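Local coordinates for protein putative endo-1,4-beta-xylanase (PDB 5MSX) that probably hydrolyses arabinofuranosidic linkages in plant pectin as a calcium-binding family 43 glycoside hydrolase of a human gut bacterium, at residues C[27-32]-C[71-76]; C[66-71]-C[76-81]; C[202-205]-C[210-213]; C[213-218]-C[224-229]. One frame throughout, in Å; residues are numbered along the deposited sequence.

Interaction 1. Residues C[27-32]-C[71-76]; sequences NALIPD and KDFVHW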
loop_
_atom_site.group_PDB
_atom_site.type_symbol
_atom_site.label_atom_id
_atom_site.label_comp_id
_atom_site.label_asym_id
_atom_site.label_seq_id
_atom_site.Cartn_x
_atom_site.Cartn_y
_atom_site.Cartn_z
ATOM N N ASN C 27 12.767 36.690 15.453
ATOM C CA ASN C 27 12.458 35.419 16.114
ATOM C C ASN C 27 12.181 34.289 15.113
ATOM O O ASN C 27 11.037 34.028 14.744
ATOM C CB ASN C 27 11.318 35.569 17.132
ATOM C CG ASN C 27 11.288 34.407 18.166
ATOM O OD1 ASN C 27 12.214 33.574 18.276
ATOM N ND2 ASN C 27 10.194 34.337 18.910
ATOM N N ALA C 28 13.248 33.633 14.674
ATOM C CA ALA C 28 13.141 32.489 13.761
ATOM C C ALA C 28 12.328 31.352 14.404
ATOM O O ALA C 28 12.179 31.293 15.645
ATOM C CB ALA C 28 14.535 32.009 13.387
ATOM N N LEU C 29 11.811 30.441 13.588
ATOM C CA LEU C 29 11.007 29.357 14.119
ATOM C C LEU C 29 11.845 28.417 15.014
ATOM O O LEU C 29 11.462 28.121 16.135
ATOM C CB LEU C 29 10.347 28.567 12.994
ATOM C CG LEU C 29 9.522 27.349 13.425
ATOM C CD1 LEU C 29 8.377 27.791 14.302
ATOM C CD2 LEU C 29 9.080 26.562 12.218
ATOM N N ILE C 30 13.001 28.021 14.505
ATOM C CA ILE C 30 13.865 27.000 15.109
ATOM C C ILE C 30 15.158 27.673 15.542
ATOM O O ILE C 30 15.613 28.601 14.860
ATOM C CB ILE C 30 14.190 25.912 14.069
ATOM C CG1 ILE C 30 12.915 25.167 13.661
ATOM C CG2 ILE C 30 15.243 24.918 14.554
ATOM C CD1 ILE C 30 12.197 24.460 14.779
ATOM N N PRO C 31 15.755 27.220 16.672
ATOM C CA PRO C 31 17.075 27.750 17.133
ATOM C C PRO C 31 18.232 27.018 16.471
ATOM O O PRO C 31 18.994 26.302 17.103
ATOM C CB PRO C 31 17.038 27.534 18.649
ATOM C CG PRO C 31 16.101 26.398 18.843
ATOM C CD PRO C 31 15.080 26.451 17.735
ATOM N N ASP C 32 18.307 27.179 15.169
ATOM C CA ASP C 32 19.370 26.655 14.380
ATOM C C ASP C 32 19.237 27.361 13.030
ATOM O O ASP C 32 18.287 28.117 12.799
ATOM C CB ASP C 32 19.241 25.119 14.248
ATOM C CG ASP C 32 20.552 24.425 13.845
ATOM O OD1 ASP C 32 21.573 25.121 13.634
ATOM O OD2 ASP C 32 20.545 23.180 13.675
ATOM N N LYS C 71 5.135 20.508 20.706
ATOM C CA LYS C 71 3.735 20.321 21.059
ATOM C C LYS C 71 2.921 21.579 20.830
ATOM O O LYS C 71 1.705 21.507 20.626
ATOM C CB LYS C 71 3.620 19.872 22.507
ATOM C CG LYS C 71 4.304 18.538 22.751
ATOM C CD LYS C 71 4.028 17.997 24.148
ATOM C CE LYS C 71 4.626 16.607 24.332
ATOM N NZ LYS C 71 6.074 16.692 24.672
ATOM N N ASP C 72 3.579 22.732 20.864
ATOM C CA ASP C 72 2.872 24.019 20.860
ATOM C C ASP C 72 3.286 24.984 19.730
ATOM O O ASP C 72 2.700 26.055 19.614
ATOM C CB ASP C 72 3.042 24.721 22.221
ATOM C CG ASP C 72 4.516 24.995 22.584
ATOM O OD1 ASP C 72 5.451 24.652 21.829
ATOM O OD2 ASP C 72 4.759 25.573 23.654
ATOM N N PHE C 73 4.278 24.609 18.919
ATOM C CA PHE C 73 4.848 25.487 17.856
ATOM C C PHE C 73 5.812 26.596 18.344
ATOM O O PHE C 73 6.269 27.434 17.542
ATOM C CB PHE C 73 3.734 26.115 16.990
ATOM C CG PHE C 73 4.104 26.229 15.536
ATOM C CD1 PHE C 73 4.131 25.094 14.733
ATOM C CD2 PHE C 73 4.434 27.464 14.976
ATOM C CE1 PHE C 73 4.478 25.179 13.381
ATOM C CE2 PHE C 73 4.795 27.550 13.628
ATOM C CZ PHE C 73 4.830 26.405 12.833
ATOM N N VAL C 74 6.155 26.573 19.628
ATOM C CA VAL C 74 7.047 27.579 20.233
ATOM C C VAL C 74 8.328 26.891 20.719
ATOM O O VAL C 74 9.430 27.284 20.347
ATOM C CB VAL C 74 6.323 28.296 21.376
ATOM C CG1 VAL C 74 7.222 29.303 22.068
ATOM C CG2 VAL C 74 5.082 28.991 20.824
ATOM N N HIS C 75 8.166 25.855 21.543
ATOM C CA HIS C 75 9.283 25.060 22.042
ATOM C C HIS C 75 9.543 23.866 21.173
ATOM O O HIS C 75 8.694 22.990 21.077
ATOM C CB HIS C 75 8.976 24.612 23.475
ATOM C CG HIS C 75 8.730 25.763 24.393
ATOM N ND1 HIS C 75 7.463 26.213 24.701
ATOM C CD2 HIS C 75 9.591 26.605 25.011
ATOM C CE1 HIS C 75 7.555 27.259 25.501
ATOM N NE2 HIS C 75 8.834 27.515 25.708
ATOM N N TRP C 76 10.725 23.827 20.560
ATOM C CA TRP C 76 11.110 22.801 19.597
ATOM C C TRP C 76 12.282 22.006 20.122
ATOM O O TRP C 76 13.074 22.546 20.872
ATOM C CB TRP C 76 11.515 23.466 18.276
ATOM C CG TRP C 76 10.365 24.150 17.576
ATOM C CD1 TRP C 76 9.921 25.429 17.771
ATOM C CD2 TRP C 76 9.508 23.569 16.583
ATOM N NE1 TRP C 76 8.836 25.674 16.962
ATOM C CE2 TRP C 76 8.562 24.551 16.223
ATOM C CE3 TRP C 76 9.439 22.305 15.976
ATOM C CZ2 TRP C 76 7.548 24.310 15.265
ATOM C CZ3 TRP C 76 8.441 22.061 15.015
ATOM C CH2 TRP C 76 7.516 23.067 14.667
#
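Leu29 holds CG anti to its own N (chi1 177°), which carries the branched end of the side chain between Phe73 and Trp76, while the chi1 of -65° in Ile30 sets CG1 opposite the carbonyl carbon and lets CD1 reach the indole of Trp76. That CD1 methyl sits over one face of the indole, 3.4 Å from Trp76 CG and 3.6 Å from the centroid of the five-membered ring, a CH-pi contact in which the two side chains cross at about a right angle. Leu29 CD1 approaches the same indole obliquely, 3.4 Å from Trp76 NE1, and also touches Phe73 CE2 at 3.7 Å. A branched leucine suits this place because a single methyl can serve two rings.

Within 71-76 the loop braces itself. Asp72 OD1 accepts from Val74 N, above the carboxylate plane, in an Asx turn, and from His75 N on the same face, which extends it to an Asx motif; OD2 offers its syn lone pair to His75 ND1 at 3.0 Å. A short aspartate is well suited to this, since its carboxylate folds back on the following backbone. Trp76 NE1 gives a weak bond to Phe73 O at 3.2 Å, which helps to fix the indole for Leu29 and Ile30.

The contact is buried in the family 43 domain and joins two loops, one leading into strand 34-35 and the other linking strands 67-70 and 78-79. Strand 45-52 meets the Trp76 side chain through Phe46 and Cys48, and Val290 of strand 287-293 packs on both Leu29 and Phe73.

Interaction 2. Residues C[66-71]-C[76-81]; sequences VVWKSK and WSFDGT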
loop_
_atom_site.group_PDB
_atom_site.type_symbol
_atom_site.label_atom_id
_atom_site.label_comp_id
_atom_site.label_asym_id
_atom_site.label_seq_id
_atom_site.Cartn_x
_atom_site.Cartn_y
_atom_site.Cartn_z
ATOM N N VAL C 66 17.906 15.834 10.692
ATOM C CA VAL C 66 17.242 15.857 11.993
ATOM C C VAL C 66 15.806 16.354 11.803
ATOM O O VAL C 66 15.502 17.075 10.834
ATOM C CB VAL C 66 18.027 16.671 13.069
ATOM C CG1 VAL C 66 19.467 16.151 13.189
ATOM C CG2 VAL C 66 18.037 18.160 12.778
ATOM N N VAL C 67 14.920 15.916 12.700
ATOM C CA VAL C 67 13.546 16.388 12.714
ATOM C C VAL C 67 13.294 17.081 14.030
ATOM O O VAL C 67 13.481 16.492 15.076
ATOM C CB VAL C 67 12.506 15.258 12.476
ATOM C CG1 VAL C 67 12.517 14.196 13.585
ATOM C CG2 VAL C 67 11.117 15.861 12.346
ATOM N N TRP C 68 12.865 18.334 13.978
ATOM C CA TRP C 68 12.496 19.070 15.171
ATOM C C TRP C 68 11.013 18.883 15.430
ATOM O O TRP C 68 10.219 18.827 14.475
ATOM C CB TRP C 68 12.795 20.547 14.983
ATOM C CG TRP C 68 14.218 20.912 14.832
ATOM C CD1 TRP C 68 14.990 20.787 13.721
ATOM C CD2 TRP C 68 15.047 21.507 15.836
ATOM N NE1 TRP C 68 16.259 21.240 13.983
ATOM C CE2 TRP C 68 16.311 21.703 15.270
ATOM C CE3 TRP C 68 14.842 21.867 17.164
ATOM C CZ2 TRP C 68 17.365 22.277 15.977
ATOM C CZ3 TRP C 68 15.884 22.440 17.859
ATOM C CH2 TRP C 68 17.129 22.633 17.269
ATOM N N LYS C 69 10.643 18.767 16.703
ATOM C CA LYS C 69 9.281 18.544 17.121
ATOM C C LYS C 69 8.899 19.532 18.197
ATOM O O LYS C 69 9.753 19.993 18.968
ATOM C CB LYS C 69 9.104 17.140 17.719
ATOM C CG LYS C 69 9.338 15.982 16.768
ATOM C CD LYS C 69 9.517 14.648 17.514
ATOM C CE LYS C 69 8.363 14.339 18.461
ATOM N NZ LYS C 69 8.242 12.884 18.766
ATOM N N SER C 70 7.601 19.785 18.273
ATOM C CA SER C 70 7.018 20.716 19.186
ATOM C C SER C 70 5.554 20.385 19.448
ATOM O O SER C 70 4.789 20.099 18.510
ATOM C CB SER C 70 7.065 22.119 18.574
ATOM O OG SER C 70 6.536 23.061 19.472
ATOM N N LYS C 71 5.135 20.508 20.706
ATOM C CA LYS C 71 3.735 20.321 21.059
ATOM C C LYS C 71 2.921 21.579 20.830
ATOM O O LYS C 71 1.705 21.507 20.626
ATOM C CB LYS C 71 3.620 19.872 22.507
ATOM C CG LYS C 71 4.304 18.538 22.751
ATOM C CD LYS C 71 4.028 17.997 24.148
ATOM C CE LYS C 71 4.626 16.607 24.332
ATOM N NZ LYS C 71 6.074 16.692 24.672
ATOM N N TRP C 76 10.725 23.827 20.560
ATOM C CA TRP C 76 11.110 22.801 19.597
ATOM C C TRP C 76 12.282 22.006 20.122
ATOM O O TRP C 76 13.074 22.546 20.872
ATOM C CB TRP C 76 11.515 23.466 18.276
ATOM C CG TRP C 76 10.365 24.150 17.576
ATOM C CD1 TRP C 76 9.921 25.429 17.771
ATOM C CD2 TRP C 76 9.508 23.569 16.583
ATOM N NE1 TRP C 76 8.836 25.674 16.962
ATOM C CE2 TRP C 76 8.562 24.551 16.223
ATOM C CE3 TRP C 76 9.439 22.305 15.976
ATOM C CZ2 TRP C 76 7.548 24.310 15.265
ATOM C CZ3 TRP C 76 8.441 22.061 15.015
ATOM C CH2 TRP C 76 7.516 23.067 14.667
ATOM N N SER C 77 12.402 20.736 19.732
ATOM C CA SER C 77 13.569 19.950 20.093
ATOM C C SER C 77 13.829 18.831 19.125
ATOM O O SER C 77 12.982 18.472 18.341
ATOM C CB SER C 77 13.426 19.393 21.515
ATOM O OG SER C 77 12.294 18.558 21.613
ATOM N N PHE C 78 15.039 18.308 19.158
ATOM C CA PHE C 78 15.399 17.118 18.406
ATOM C C PHE C 78 16.413 16.311 19.221
ATOM O O PHE C 78 17.055 16.846 20.152
ATOM C CB PHE C 78 15.988 17.455 17.028
ATOM C CG PHE C 78 17.459 17.820 17.053
ATOM C CD1 PHE C 78 17.852 19.125 17.330
ATOM C CD2 PHE C 78 18.455 16.858 16.789
ATOM C CE1 PHE C 78 19.208 19.458 17.381
ATOM C CE2 PHE C 78 19.806 17.193 16.842
ATOM C CZ PHE C 78 20.183 18.500 17.132
ATOM N N ASP C 79 16.545 15.045 18.840
ATOM C CA ASP C 79 17.536 14.158 19.422
ATOM C C ASP C 79 17.963 13.123 18.391
ATOM O O ASP C 79 17.176 12.288 18.004
ATOM C CB ASP C 79 16.975 13.476 20.677
ATOM C CG ASP C 79 18.026 12.639 21.422
ATOM O OD1 ASP C 79 19.159 12.457 20.920
ATOM O OD2 ASP C 79 17.707 12.152 22.515
ATOM N N GLY C 80 19.223 13.181 17.966
ATOM C CA GLY C 80 19.749 12.256 16.969
ATOM C C GLY C 80 19.229 12.508 15.560
ATOM O O GLY C 80 18.622 13.563 15.270
ATOM N N THR C 81 19.488 11.533 14.688
ATOM C CA THR C 81 19.008 11.549 13.326
ATOM C C THR C 81 17.803 10.616 13.220
ATOM O O THR C 81 17.612 9.747 14.077
ATOM C CB THR C 81 20.092 11.175 12.301
ATOM O OG1 THR C 81 19.523 11.150 10.984
ATOM C CG2 THR C 81 20.754 9.798 12.603
HETATM O O HOH W 1 15.958 13.737 14.257
HETATM O O HOH W 2 14.389 14.303 16.850
#
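Trp68 and Phe78 meet as an edge-to-face pair: the edge of Phe78 is turned to the face of the Trp68 six-membered ring, with the planes at 60° and the centroids 4.8 Å apart. Phe78 CD1 comes closest, 3.5 Å from Trp68 CZ2. The phenyl gets there because its CG lies between the backbone N and the carbonyl carbon (chi1 82°), which turns the ring toward the neighbouring segment. On its other flank Val66 crosses obliquely, with CB 3.7 Å from Phe78 CD2. Beta-branched valine is a compact partner here, setting carbon against the ring close to the backbone.

Trp76 is used differently. Ser70 CB lies over the centre of its six-membered ring, 3.5 Å from the centroid and 14° off the normal, a CH-pi contact; at the indole's edge lies Trp68 O. Serine is small enough to let the indole lie close to the backbone, and its OG bonds to His75 O at the turn between the segments.

Lys69 and Ser77 form the antiparallel hydrogen-bonded pair of the backbones, Lys69 N to Ser77 O and Ser77 N to Lys69 O both measuring 2.9 Å. Further along, direct bonding gives way to water: one molecule accepts from Val67 N and donates to Gly80 O, and another donates to Val67 O and accepts from Asp79 N. Gly80 has a positive phi, which glycine adopts readily because it lacks a side chain.

Strand 67-70 pairs on through Trp68 and Ser70 with strand 45-52, whereas Phe78 and Gly80 bond to strand 425-436, so the contact stands between two sheets.

Interaction 3. Residues C[202-205]-C[210-213]; sequences PIFF and IYYY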
loop_
_atom_site.group_PDB
_atom_site.type_symbol
_atom_site.label_atom_id
_atom_site.label_comp_id
_atom_site.label_asym_id
_atom_site.label_seq_id
_atom_site.Cartn_x
_atom_site.Cartn_y
_atom_site.Cartn_z
ATOM N N PRO C 202 9.038 23.481 -5.024
ATOM C CA PRO C 202 7.566 23.461 -5.213
ATOM C C PRO C 202 6.789 23.179 -3.910
ATOM O O PRO C 202 7.241 22.441 -3.072
ATOM C CB PRO C 202 7.352 22.331 -6.227
ATOM C CG PRO C 202 8.597 21.499 -6.165
ATOM C CD PRO C 202 9.716 22.426 -5.807
ATOM N N ILE C 203 5.657 23.830 -3.767
ATOM C CA ILE C 203 4.702 23.597 -2.710
ATOM C C ILE C 203 3.410 23.343 -3.421
ATOM O O ILE C 203 3.088 24.078 -4.335
ATOM C CB ILE C 203 4.545 24.857 -1.795
ATOM C CG1 ILE C 203 5.869 25.124 -1.047
ATOM C CG2 ILE C 203 3.318 24.752 -0.863
ATOM C CD1 ILE C 203 5.892 26.496 -0.332
ATOM N N PHE C 204 2.690 22.298 -3.022
ATOM C CA PHE C 204 1.390 21.974 -3.617
ATOM C C PHE C 204 0.402 21.609 -2.524
ATOM O O PHE C 204 0.722 20.836 -1.590
ATOM C CB PHE C 204 1.505 20.815 -4.614
ATOM C CG PHE C 204 0.244 20.563 -5.378
ATOM C CD1 PHE C 204 -0.741 19.728 -4.858
ATOM C CD2 PHE C 204 0.023 21.175 -6.611
ATOM C CE1 PHE C 204 -1.919 19.500 -5.552
ATOM C CE2 PHE C 204 -1.148 20.963 -7.300
ATOM C CZ PHE C 204 -2.129 20.110 -6.771
ATOM N N PHE C 205 -0.801 22.163 -2.641
ATOM C CA PHE C 205 -1.902 21.812 -1.754
ATOM C C PHE C 205 -3.264 22.088 -2.401
ATOM O O PHE C 205 -3.384 22.838 -3.394
ATOM C CB PHE C 205 -1.789 22.508 -0.400
ATOM C CG PHE C 205 -1.927 23.991 -0.476
ATOM C CD1 PHE C 205 -0.816 24.786 -0.743
ATOM C CD2 PHE C 205 -3.166 24.610 -0.298
ATOM C CE1 PHE C 205 -0.954 26.176 -0.824
ATOM C CE2 PHE C 205 -3.290 25.996 -0.418
ATOM C CZ PHE C 205 -2.190 26.763 -0.689
ATOM N N ILE C 210 -9.815 23.756 -4.886
ATOM C CA ILE C 210 -8.836 24.430 -5.720
ATOM C C ILE C 210 -7.435 23.870 -5.413
ATOM O O ILE C 210 -7.046 23.737 -4.258
ATOM C CB ILE C 210 -8.871 25.961 -5.512
ATOM C CG1 ILE C 210 -10.304 26.482 -5.701
ATOM C CG2 ILE C 210 -7.899 26.675 -6.455
ATOM C CD1 ILE C 210 -10.468 27.991 -5.495
ATOM N N TYR C 211 -6.723 23.528 -6.475
ATOM C CA TYR C 211 -5.351 23.070 -6.442
ATOM C C TYR C 211 -4.407 24.267 -6.606
ATOM O O TYR C 211 -4.605 25.088 -7.497
ATOM C CB TYR C 211 -5.112 22.072 -7.578
ATOM C CG TYR C 211 -5.933 20.797 -7.543
ATOM C CD1 TYR C 211 -5.670 19.785 -6.607
ATOM C CD2 TYR C 211 -6.928 20.565 -8.482
ATOM C CE1 TYR C 211 -6.397 18.614 -6.596
ATOM C CE2 TYR C 211 -7.676 19.391 -8.470
ATOM C CZ TYR C 211 -7.403 18.422 -7.542
ATOM O OH TYR C 211 -8.111 17.241 -7.569
ATOM N N TYR C 212 -3.414 24.364 -5.719
ATOM C CA TYR C 212 -2.451 25.472 -5.660
ATOM C C TYR C 212 -1.051 24.955 -5.903
ATOM O O TYR C 212 -0.578 24.089 -5.179
ATOM C CB TYR C 212 -2.508 26.154 -4.292
ATOM C CG TYR C 212 -3.808 26.854 -4.030
ATOM C CD1 TYR C 212 -4.889 26.188 -3.434
ATOM C CD2 TYR C 212 -3.987 28.175 -4.399
ATOM C CE1 TYR C 212 -6.095 26.830 -3.197
ATOM C CE2 TYR C 212 -5.203 28.816 -4.189
ATOM C CZ TYR C 212 -6.243 28.146 -3.565
ATOM O OH TYR C 212 -7.468 28.791 -3.364
ATOM N N TYR C 213 -0.398 25.470 -6.947
ATOM C CA TYR C 213 0.986 25.159 -7.250
ATOM C C TYR C 213 1.837 26.420 -7.070
ATOM O O TYR C 213 1.762 27.345 -7.868
ATOM C CB TYR C 213 1.138 24.629 -8.695
ATOM C CG TYR C 213 2.558 24.339 -9.017
ATOM C CD1 TYR C 213 3.181 23.268 -8.440
ATOM C CD2 TYR C 213 3.303 25.171 -9.854
ATOM C CE1 TYR C 213 4.514 23.027 -8.642
ATOM C CE2 TYR C 213 4.649 24.927 -10.088
ATOM C CZ TYR C 213 5.254 23.865 -9.468
ATOM O OH TYR C 213 6.576 23.553 -9.670
#
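Phe205 and Tyr212 form the hydrogen-bonded antiparallel pair, Tyr212 N reaching Phe205 O at 2.8 Å and Phe205 N reaching Tyr212 O at 3.2 Å. Their rings are nearly parallel, with planes at 16°, but slid apart so that they barely overlap; Tyr212 CB lies over the Phe205 face, 3.8 Å from its centroid. Phe205 places CG between its N and carbonyl carbon (chi1 66°), which brings the ring alongside, with its face against that CB.

On the opposite face of the sheet Phe204 meets Tyr211 rim to rim, CZ 3.6 Å from Tyr211 CD1. Pro202 CB, near the predicted proton donor Glu200, packs 3.8 Å from Tyr213 CE1. Aromatic residues suit these strands, for broad flat rings can pack against one another on both faces. Replacing Phe204 by an alanine would probably leave Tyr211 without its ring partner and open a gap beside it.

Further out, Tyr212 OH bonds to Gly299 O and Tyr211 OH to Asp160 OD2, each fixing the far end of its ring. Phe204 stacks on Phe168 and meets Phe158 edge to face. The two strands make a beta hairpin, 203-207 being an outermost strand of a four-stranded sheet and 210-217 pairing onward with strand 224-230.

Interaction 4. Residues C[213-218]-C[224-229]; sequences YLYTIG and QYAYVM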
loop_
_atom_site.group_PDB
_atom_site.type_symbol
_atom_site.label_atom_id
_atom_site.label_comp_id
_atom_site.label_asym_id
_atom_site.label_seq_id
_atom_site.Cartn_x
_atom_site.Cartn_y
_atom_site.Cartn_z
ATOM N N TYR C 213 -0.398 25.470 -6.947
ATOM C CA TYR C 213 0.986 25.159 -7.250
ATOM C C TYR C 213 1.837 26.420 -7.070
ATOM O O TYR C 213 1.762 27.345 -7.868
ATOM C CB TYR C 213 1.138 24.629 -8.695
ATOM C CG TYR C 213 2.558 24.339 -9.017
ATOM C CD1 TYR C 213 3.181 23.268 -8.440
ATOM C CD2 TYR C 213 3.303 25.171 -9.854
ATOM C CE1 TYR C 213 4.514 23.027 -8.642
ATOM C CE2 TYR C 213 4.649 24.927 -10.088
ATOM C CZ TYR C 213 5.254 23.865 -9.468
ATOM O OH TYR C 213 6.576 23.553 -9.670
ATOM N N LEU C 214 2.651 26.418 -6.027
ATOM C CA LEU C 214 3.563 27.515 -5.702
ATOM C C LEU C 214 4.957 27.076 -6.081
ATOM O O LEU C 214 5.341 25.939 -5.789
ATOM C CB LEU C 214 3.546 27.812 -4.176
ATOM C CG LEU C 214 2.332 28.515 -3.549
ATOM C CD1 LEU C 214 1.030 27.786 -3.786
ATOM C CD2 LEU C 214 2.583 28.664 -2.054
ATOM N N TYR C 215 5.719 27.987 -6.679
ATOM C CA TYR C 215 7.040 27.685 -7.198
ATOM C C TYR C 215 7.977 28.886 -6.955
ATOM O O TYR C 215 7.543 30.039 -6.995
ATOM C CB TYR C 215 6.911 27.323 -8.687
ATOM C CG TYR C 215 6.373 28.435 -9.575
ATOM C CD1 TYR C 215 5.011 28.674 -9.682
ATOM C CD2 TYR C 215 7.236 29.241 -10.310
ATOM C CE1 TYR C 215 4.526 29.709 -10.465
ATOM C CE2 TYR C 215 6.756 30.278 -11.115
ATOM C CZ TYR C 215 5.417 30.508 -11.190
ATOM O OH TYR C 215 4.962 31.546 -11.972
ATOM N N THR C 216 9.242 28.625 -6.668
ATOM C CA THR C 216 10.211 29.721 -6.492
ATOM C C THR C 216 10.699 30.263 -7.805
ATOM O O THR C 216 10.672 29.569 -8.837
ATOM C CB THR C 216 11.470 29.345 -5.651
ATOM O OG1 THR C 216 12.373 28.478 -6.391
ATOM C CG2 THR C 216 11.064 28.744 -4.344
ATOM N N ILE C 217 11.067 31.540 -7.744
ATOM C CA ILE C 217 11.759 32.280 -8.784
ATOM C C ILE C 217 12.972 32.991 -8.119
ATOM O O ILE C 217 12.880 33.398 -6.962
ATOM C CB ILE C 217 10.761 33.288 -9.389
ATOM C CG1 ILE C 217 9.741 32.559 -10.273
ATOM C CG2 ILE C 217 11.434 34.399 -10.158
ATOM C CD1 ILE C 217 10.345 31.541 -11.220
ATOM N N GLY C 218 14.083 33.148 -8.850
ATOM C CA GLY C 218 15.286 33.804 -8.321
ATOM C C GLY C 218 16.031 32.931 -7.340
ATOM O O GLY C 218 15.828 31.716 -7.257
ATOM N N GLN C 224 11.781 34.654 -4.644
ATOM C CA GLN C 224 10.356 34.938 -4.530
ATOM C C GLN C 224 9.565 33.634 -4.710
ATOM O O GLN C 224 10.056 32.656 -5.326
ATOM C CB GLN C 224 9.902 35.917 -5.593
ATOM C CG GLN C 224 10.643 37.240 -5.605
ATOM C CD GLN C 224 10.255 38.108 -6.800
ATOM O OE1 GLN C 224 10.460 37.728 -7.920
ATOM N NE2 GLN C 224 9.675 39.249 -6.547
ATOM N N TYR C 225 8.362 33.616 -4.155
ATOM C CA TYR C 225 7.379 32.583 -4.514
ATOM C C TYR C 225 6.320 33.228 -5.388
ATOM O O TYR C 225 5.807 34.326 -5.101
ATOM C CB TYR C 225 6.745 31.916 -3.280
ATOM C CG TYR C 225 7.363 30.618 -2.836
ATOM C CD1 TYR C 225 7.122 29.442 -3.529
ATOM C CD2 TYR C 225 8.206 30.550 -1.712
ATOM C CE1 TYR C 225 7.682 28.228 -3.128
ATOM C CE2 TYR C 225 8.777 29.342 -1.303
ATOM C CZ TYR C 225 8.493 28.170 -2.018
ATOM O OH TYR C 225 9.039 26.951 -1.646
ATOM N N ALA C 226 5.997 32.504 -6.459
ATOM C CA ALA C 226 4.861 32.793 -7.318
ATOM C C ALA C 226 3.948 31.578 -7.317
ATOM O O ALA C 226 4.290 30.535 -6.722
ATOM C CB ALA C 226 5.345 33.112 -8.714
ATOM N N TYR C 227 2.771 31.691 -7.935
ATOM C CA TYR C 227 1.846 30.559 -7.967
ATOM C C TYR C 227 0.870 30.622 -9.136
ATOM O O TYR C 227 0.725 31.646 -9.784
ATOM C CB TYR C 227 1.077 30.388 -6.641
ATOM C CG TYR C 227 -0.139 31.244 -6.533
ATOM C CD1 TYR C 227 -0.029 32.624 -6.401
ATOM C CD2 TYR C 227 -1.424 30.696 -6.576
ATOM C CE1 TYR C 227 -1.141 33.436 -6.287
ATOM C CE2 TYR C 227 -2.548 31.512 -6.480
ATOM C CZ TYR C 227 -2.393 32.883 -6.323
ATOM O OH TYR C 227 -3.499 33.712 -6.207
ATOM N N VAL C 228 0.291 29.453 -9.402
ATOM C CA VAL C 228 -0.820 29.227 -10.303
ATOM C C VAL C 228 -1.854 28.311 -9.625
ATOM O O VAL C 228 -1.570 27.664 -8.593
ATOM C CB VAL C 228 -0.359 28.600 -11.653
ATOM C CG1 VAL C 228 0.534 29.567 -12.398
ATOM C CG2 VAL C 228 0.366 27.260 -11.480
ATOM N N MET C 229 -3.052 28.277 -10.194
ATOM C CA MET C 229 -4.204 27.557 -9.606
ATOM C C MET C 229 -4.900 26.720 -10.647
ATOM O O MET C 229 -4.945 27.112 -11.813
ATOM C CB MET C 229 -5.265 28.519 -9.129
ATOM C CG MET C 229 -4.943 29.249 -7.879
ATOM S SD MET C 229 -6.165 30.561 -7.642
ATOM C CE MET C 229 -5.905 31.638 -9.022
HETATM O O HOH W 3 2.521 32.702 -11.508
#
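Gln224 O takes the shortest of the direct bonds between the two strands, from Ile217 N at 2.8 Å, the donor tilted 27° from the carbonyl plane; Gln224 N returns a bond to Ile217 O. Tyr215 with Ala226 and Tyr213 with Val228 repeat the exchange, giving six backbone bonds. The Tyr215 ring lies with one face over Ala226 CB, 4.0 Å from the ring centroid, and CZ is 3.6 Å from that methyl. Alanine suits the site: its single methyl lies against the ring and lets the tyrosine settle close to the backbone. Tyr215 OH donates to a water at 2.7 Å, which in turn donates to Tyr227 O.

This is an antiparallel beta hairpin in the family 43 domain, strand 210-217 running to 224-230 in a four-stranded sheet that strand 245-247 completes. A leucine in place of Tyr215 would probably leave the water without its hydroxyl donor and Ala226 without its ring cover.

On the other face, Thr216 CG2 sits over the Tyr225 ring, 3.5 Å from CZ, because CG2 is anti to the carbonyl carbon while OG1 bonds to Glu200 N, the backbone of the predicted proton donor. Tyr225 OH bonds to Gly201 O and Gly261 N. Leu214 CG packs 3.8 Å from Tyr227 CB, and Tyr227 OH bonds to Ile301 N.

How the interactions relate
From the N terminus, interaction 1 brings 27-32 to 71-76 and so closes a long loop containing strands 34-35, 37-42, 45-52 and 67-70. Interaction 2 crosses it, since 66-71 begins inside that loop and 76-81 runs beyond it; the two share Lys71 and Trp76, and Ile30 CG2 packs on Trp68. Both lie near the centre of the folded chain, and interaction 2 stands between the sheet of strand 45-52 and that of strand 425-436. Much later, interactions 3 and 4 follow in series, each closing a short hairpin loop. They share Tyr213 and strand 210-217, building three adjacent strands of one sheet, with centres about 25 to 29 Å from those of the first pair.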